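PDB 6DHT: xyloglucan-specific endo-beta-1,4-glucanase BoGH9A from Bacteroides ovatus, which hydrolyses the beta-1,4-glucosidic backbone linkages of xyloglucan internally, releasing xyloglucan oligosaccharides. Local coordinates for residues 299-304 with 347-352; 357-362 with 384-389. All blocks are in the same frame, centred on the assembly; numbering follows the deposited sequence.

Interaction 1 of 2, residues 299-304 with 347-352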
# COMPACT_ATOMS: atom_id res chain seq x y z
N ALA A 299 0.51 -20.36 15.52
CA ALA A 299 -0.40 -19.28 15.85
C ALA A 299 -1.50 -19.12 14.81
O ALA A 299 -2.66 -18.85 15.13
CB ALA A 299 0.38 -17.98 15.98
N ALA A 300 -1.11 -19.25 13.54
CA ALA A 300 -2.06 -19.15 12.45
C ALA A 300 -3.18 -20.18 12.52
O ALA A 300 -4.34 -19.86 12.33
CB ALA A 300 -1.33 -19.29 11.11
N GLU A 301 -2.79 -21.43 12.81
CA GLU A 301 -3.75 -22.52 12.85
C GLU A 301 -4.71 -22.33 14.03
O GLU A 301 -5.92 -22.52 13.89
CB GLU A 301 -3.03 -23.88 12.89
CG GLU A 301 -2.24 -24.16 11.60
CD GLU A 301 -1.89 -25.62 11.37
OE1 GLU A 301 -0.75 -26.02 11.68
OE2 GLU A 301 -2.75 -26.36 10.84
N LYS A 302 -4.19 -21.84 15.15
CA LYS A 302 -5.05 -21.54 16.30
C LYS A 302 -6.01 -20.38 16.00
O LYS A 302 -7.16 -20.39 16.39
CB LYS A 302 -4.21 -21.22 17.55
CG LYS A 302 -3.55 -22.43 18.21
CD LYS A 302 -3.14 -22.14 19.65
CE LYS A 302 -4.36 -22.01 20.58
NZ LYS A 302 -3.98 -21.69 21.99
N ALA A 303 -5.54 -19.36 15.29
CA ALA A 303 -6.41 -18.25 14.95
C ALA A 303 -7.50 -18.66 13.96
O ALA A 303 -8.65 -18.24 14.08
CB ALA A 303 -5.60 -17.08 14.36
N TYR A 304 -7.14 -19.47 12.98
CA TYR A 304 -8.13 -19.92 12.02
C TYR A 304 -9.20 -20.77 12.73
O TYR A 304 -10.39 -20.62 12.47
CB TYR A 304 -7.43 -20.71 10.90
CG TYR A 304 -8.33 -21.09 9.77
CD1 TYR A 304 -9.03 -22.29 9.78
CD2 TYR A 304 -8.49 -20.25 8.67
CE1 TYR A 304 -9.86 -22.63 8.76
CE2 TYR A 304 -9.33 -20.59 7.63
CZ TYR A 304 -10.01 -21.79 7.68
OH TYR A 304 -10.85 -22.14 6.66
N SER A 347 -6.32 -20.35 1.92
CA SER A 347 -5.33 -20.51 0.83
C SER A 347 -3.90 -20.51 1.38
O SER A 347 -3.11 -21.41 1.08
CB SER A 347 -5.49 -19.43 -0.23
OG SER A 347 -6.72 -19.56 -0.90
N GLU A 348 -3.57 -19.54 2.23
CA GLU A 348 -2.24 -19.51 2.81
C GLU A 348 -1.96 -20.75 3.63
O GLU A 348 -0.86 -21.25 3.60
CB GLU A 348 -2.06 -18.24 3.66
CG GLU A 348 -2.13 -16.92 2.89
CD GLU A 348 -0.90 -16.65 2.01
OE1 GLU A 348 0.04 -17.50 1.91
OE2 GLU A 348 -0.88 -15.56 1.38
N LEU A 349 -2.94 -21.18 4.43
CA LEU A 349 -2.73 -22.36 5.25
C LEU A 349 -2.56 -23.62 4.40
O LEU A 349 -1.73 -24.45 4.71
CB LEU A 349 -3.87 -22.52 6.27
CG LEU A 349 -3.65 -21.61 7.49
CD1 LEU A 349 -4.93 -21.36 8.26
CD2 LEU A 349 -2.54 -22.14 8.41
N TYR A 350 -3.30 -23.71 3.31
CA TYR A 350 -3.08 -24.80 2.37
C TYR A 350 -1.65 -24.80 1.82
O TYR A 350 -0.99 -25.84 1.75
CB TYR A 350 -4.08 -24.74 1.22
CG TYR A 350 -3.91 -25.82 0.16
CD1 TYR A 350 -3.79 -27.17 0.51
CD2 TYR A 350 -3.92 -25.51 -1.19
CE1 TYR A 350 -3.66 -28.16 -0.45
CE2 TYR A 350 -3.82 -26.49 -2.16
CZ TYR A 350 -3.68 -27.82 -1.78
OH TYR A 350 -3.56 -28.80 -2.75
N PHE A 351 -1.16 -23.64 1.40
CA PHE A 351 0.18 -23.60 0.81
C PHE A 351 1.29 -23.80 1.85
O PHE A 351 2.33 -24.37 1.54
CB PHE A 351 0.39 -22.33 -0.02
CG PHE A 351 -0.47 -22.31 -1.26
CD1 PHE A 351 -0.39 -23.36 -2.18
CD2 PHE A 351 -1.36 -21.29 -1.50
CE1 PHE A 351 -1.20 -23.37 -3.29
CE2 PHE A 351 -2.17 -21.29 -2.61
CZ PHE A 351 -2.08 -22.33 -3.52
N SER A 352 1.04 -23.42 3.09
CA SER A 352 2.04 -23.64 4.13
C SER A 352 2.03 -25.05 4.76
O SER A 352 3.06 -25.49 5.23
CB SER A 352 1.88 -22.62 5.25
OG SER A 352 2.07 -21.31 4.72
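Leu349 reaches from helix 339-353 to pack against helix 292-309, where its two methyls are shared among Ala300, Glu301 and Tyr304. The branch ending in CD1 lies at the root of the tyrosine: CD1 is 3.7 Å from Tyr304 CB and 3.8 Å from Tyr304 CD2, meeting the ring at a slant. The other branch goes to the preceding turn, with CD2 3.8 Å from Glu301 CG and 4.1 Å from Ala300 CB. With CG anti to its carbonyl carbon (chi1 -81°), Leu349 spreads its fork across both turns. Tyr304 has its CG anti to the backbone N (chi1 -173°), which carries the ring forward past the leucine to lie against Phe342, Ala345 and Ala346. The short segments are inclined at 142°, roughly antiparallel, with their axes 11.2 Å apart, and Leu349 contributes most of the surface buried between them. Replacing Leu349 with an alanine would probably open a gap between the helices and leave Ala300, Tyr304 and the CG of Glu301 without their apolar partner. Glu301 gives the contact its aliphatic part, while its carboxylate turns elsewhere, OE2 taking a hydrogen bond from Tyr358 on helix 356-364. Cohesion between these two helices of the family 9 (alpha/alpha)6-barrel domain is therefore dispersive, leucine methyls against carbon, with the one charge involved satisfied outside the contact.

Interaction 2 of 2, residues 357-362 with 384-389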
# COMPACT_ATOMS: atom_id res chain seq x y z
N ILE A 357 -7.73 -30.25 4.05
CA ILE A 357 -8.82 -29.68 4.81
C ILE A 357 -8.87 -28.15 4.63
O ILE A 357 -9.94 -27.56 4.57
CB ILE A 357 -8.73 -30.10 6.30
CG1 ILE A 357 -10.02 -29.79 7.02
CG2 ILE A 357 -7.52 -29.46 6.99
CD1 ILE A 357 -10.14 -30.53 8.34
N TYR A 358 -7.70 -27.52 4.50
CA TYR A 358 -7.65 -26.09 4.21
C TYR A 358 -8.00 -25.76 2.76
O TYR A 358 -8.71 -24.79 2.50
CB TYR A 358 -6.27 -25.53 4.56
CG TYR A 358 -5.96 -25.48 6.03
CD1 TYR A 358 -6.81 -24.81 6.89
CD2 TYR A 358 -4.83 -26.08 6.55
CE1 TYR A 358 -6.56 -24.75 8.24
CE2 TYR A 358 -4.57 -26.03 7.91
CZ TYR A 358 -5.44 -25.35 8.74
OH TYR A 358 -5.18 -25.28 10.09
N ARG A 359 -7.52 -26.57 1.82
CA ARG A 359 -7.87 -26.41 0.42
C ARG A 359 -9.39 -26.37 0.21
O ARG A 359 -9.91 -25.53 -0.51
CB ARG A 359 -7.28 -27.55 -0.42
CG ARG A 359 -7.66 -27.45 -1.90
CD ARG A 359 -7.41 -28.73 -2.64
NE ARG A 359 -7.44 -28.50 -4.08
CZ ARG A 359 -8.54 -28.41 -4.83
NH1 ARG A 359 -9.74 -28.54 -4.29
NH2 ARG A 359 -8.45 -28.19 -6.13
N GLU A 360 -10.10 -27.29 0.85
CA GLU A 360 -11.54 -27.36 0.66
C GLU A 360 -12.20 -26.08 1.13
O GLU A 360 -13.15 -25.62 0.51
CB GLU A 360 -12.11 -28.58 1.40
CG GLU A 360 -13.63 -28.67 1.50
CD GLU A 360 -14.32 -28.80 0.15
OE1 GLU A 360 -13.65 -29.15 -0.84
OE2 GLU A 360 -15.55 -28.56 0.09
N GLU A 361 -11.69 -25.50 2.22
CA GLU A 361 -12.23 -24.23 2.69
C GLU A 361 -11.99 -23.10 1.69
O GLU A 361 -12.87 -22.29 1.45
CB GLU A 361 -11.65 -23.87 4.06
CG GLU A 361 -11.92 -24.91 5.17
CD GLU A 361 -13.41 -25.21 5.37
OE1 GLU A 361 -14.16 -24.28 5.76
OE2 GLU A 361 -13.83 -26.37 5.15
N ALA A 362 -10.80 -23.07 1.09
CA ALA A 362 -10.52 -22.09 0.04
C ALA A 362 -11.45 -22.23 -1.15
O ALA A 362 -11.97 -21.25 -1.68
CB ALA A 362 -9.09 -22.19 -0.42
N PHE A 384 -3.47 -14.10 -5.58
CA PHE A 384 -2.06 -13.98 -5.89
C PHE A 384 -1.29 -15.23 -5.44
O PHE A 384 -0.36 -15.68 -6.12
CB PHE A 384 -1.42 -12.73 -5.23
CG PHE A 384 -2.00 -11.38 -5.65
CD1 PHE A 384 -2.67 -11.19 -6.84
CD2 PHE A 384 -1.87 -10.31 -4.78
CE1 PHE A 384 -3.17 -9.93 -7.15
CE2 PHE A 384 -2.36 -9.06 -5.10
CZ PHE A 384 -3.01 -8.88 -6.28
N ALA A 385 -1.70 -15.78 -4.30
CA ALA A 385 -1.06 -16.98 -3.76
C ALA A 385 -1.26 -18.17 -4.71
O ALA A 385 -0.31 -18.85 -5.06
CB ALA A 385 -1.60 -17.28 -2.40
N TRP A 386 -2.49 -18.38 -5.16
CA TRP A 386 -2.78 -19.43 -6.14
C TRP A 386 -2.03 -19.27 -7.47
O TRP A 386 -1.72 -20.26 -8.13
CB TRP A 386 -4.29 -19.51 -6.39
CG TRP A 386 -5.01 -20.24 -5.30
CD1 TRP A 386 -5.63 -19.70 -4.23
CD2 TRP A 386 -5.17 -21.66 -5.18
NE1 TRP A 386 -6.16 -20.69 -3.43
CE2 TRP A 386 -5.90 -21.90 -4.02
CE3 TRP A 386 -4.76 -22.75 -5.97
CZ2 TRP A 386 -6.22 -23.20 -3.60
CZ3 TRP A 386 -5.09 -24.02 -5.56
CH2 TRP A 386 -5.81 -24.24 -4.39
N LEU A 387 -1.75 -18.03 -7.87
CA LEU A 387 -1.12 -17.75 -9.17
C LEU A 387 0.41 -17.74 -9.10
O LEU A 387 1.07 -17.57 -10.12
CB LEU A 387 -1.60 -16.40 -9.71
CG LEU A 387 -3.07 -16.30 -10.06
CD1 LEU A 387 -3.35 -14.87 -10.50
CD2 LEU A 387 -3.51 -17.28 -11.12
N GLN A 388 0.97 -17.94 -7.92
CA GLN A 388 2.42 -17.91 -7.73
C GLN A 388 3.14 -18.98 -8.54
O GLN A 388 2.78 -20.16 -8.47
CB GLN A 388 2.74 -18.11 -6.25
CG GLN A 388 3.85 -17.24 -5.74
CD GLN A 388 3.93 -17.25 -4.22
OE1 GLN A 388 3.09 -16.65 -3.52
NE2 GLN A 388 4.93 -17.94 -3.70
N PRO A 389 4.18 -18.59 -9.29
CA PRO A 389 4.93 -19.58 -10.08
C PRO A 389 5.86 -20.46 -9.25
O PRO A 389 6.05 -20.23 -8.05
CB PRO A 389 5.74 -18.71 -11.05
CG PRO A 389 5.88 -17.40 -10.36
CD PRO A 389 4.64 -17.21 -9.54
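Residues 357-362 form helical turns, whereas in 384-389 residues 384-386 are helical and the chain then leaves extended through Gln388 and Pro389. The backbones stay well apart: the nearest pair of CA atoms, those of Ala362 and Trp386, is 10.3 Å distant. A single indole crosses that interval. Trp386 holds its CG anti to the carbonyl carbon (chi1 -79°) and projects the six-membered part of the ring at the other helix, so that its rim, and not a face, makes the contact. Ala362 CB lies near the indole plane, 4.4 Å from Trp386 CZ2. One turn earlier, Arg359 CG comes to the same rim, 4.5 Å from Trp386 CH2. These are loose van der Waals approaches, and the arginine takes part through its aliphatic stem; its NE is engaged in a salt bridge with Asp397. At the pyrrole side of the ring, NE1 is hydrogen-bonded to Ser347 OG, which satisfies the polar atom of this buried indole and helps to fix its rotation. Edge-to-face packing with Phe351 and Phe400 further surrounds the ring. Trp386 thus stands where four helices of the family 9 catalytic domain converge: its own helix 379-386 carries it, 356-364 meets its rim, 339-353 supplies Ser347 and Phe351, and 395-416 brings Phe400, Leu404 and Asp397.

Helix 339-353, directly followed in the chain by helix 356-364, joins the two contacts: it carries Leu349 of interaction 1 and also Ser347, which reaches Trp386 and Ala362 of interaction 2. Their centres lie about 11 Å apart, bridged by two probable hydrogen bonds, Glu301 OE2 to Tyr358 OH and Ser347 OG to Trp386 NE1, each 2.8 Å long. Packing adds to these, with Ser347 OG 3.6 Å from Ala362 CB. Interactions 1 and 2 are thus adjacent parts of the same helical domain, connected through these side chains. Both lie away from the annotated catalytic and metal sites; the Tyr304 side chain remains about 13 Å from a bound calcium ion.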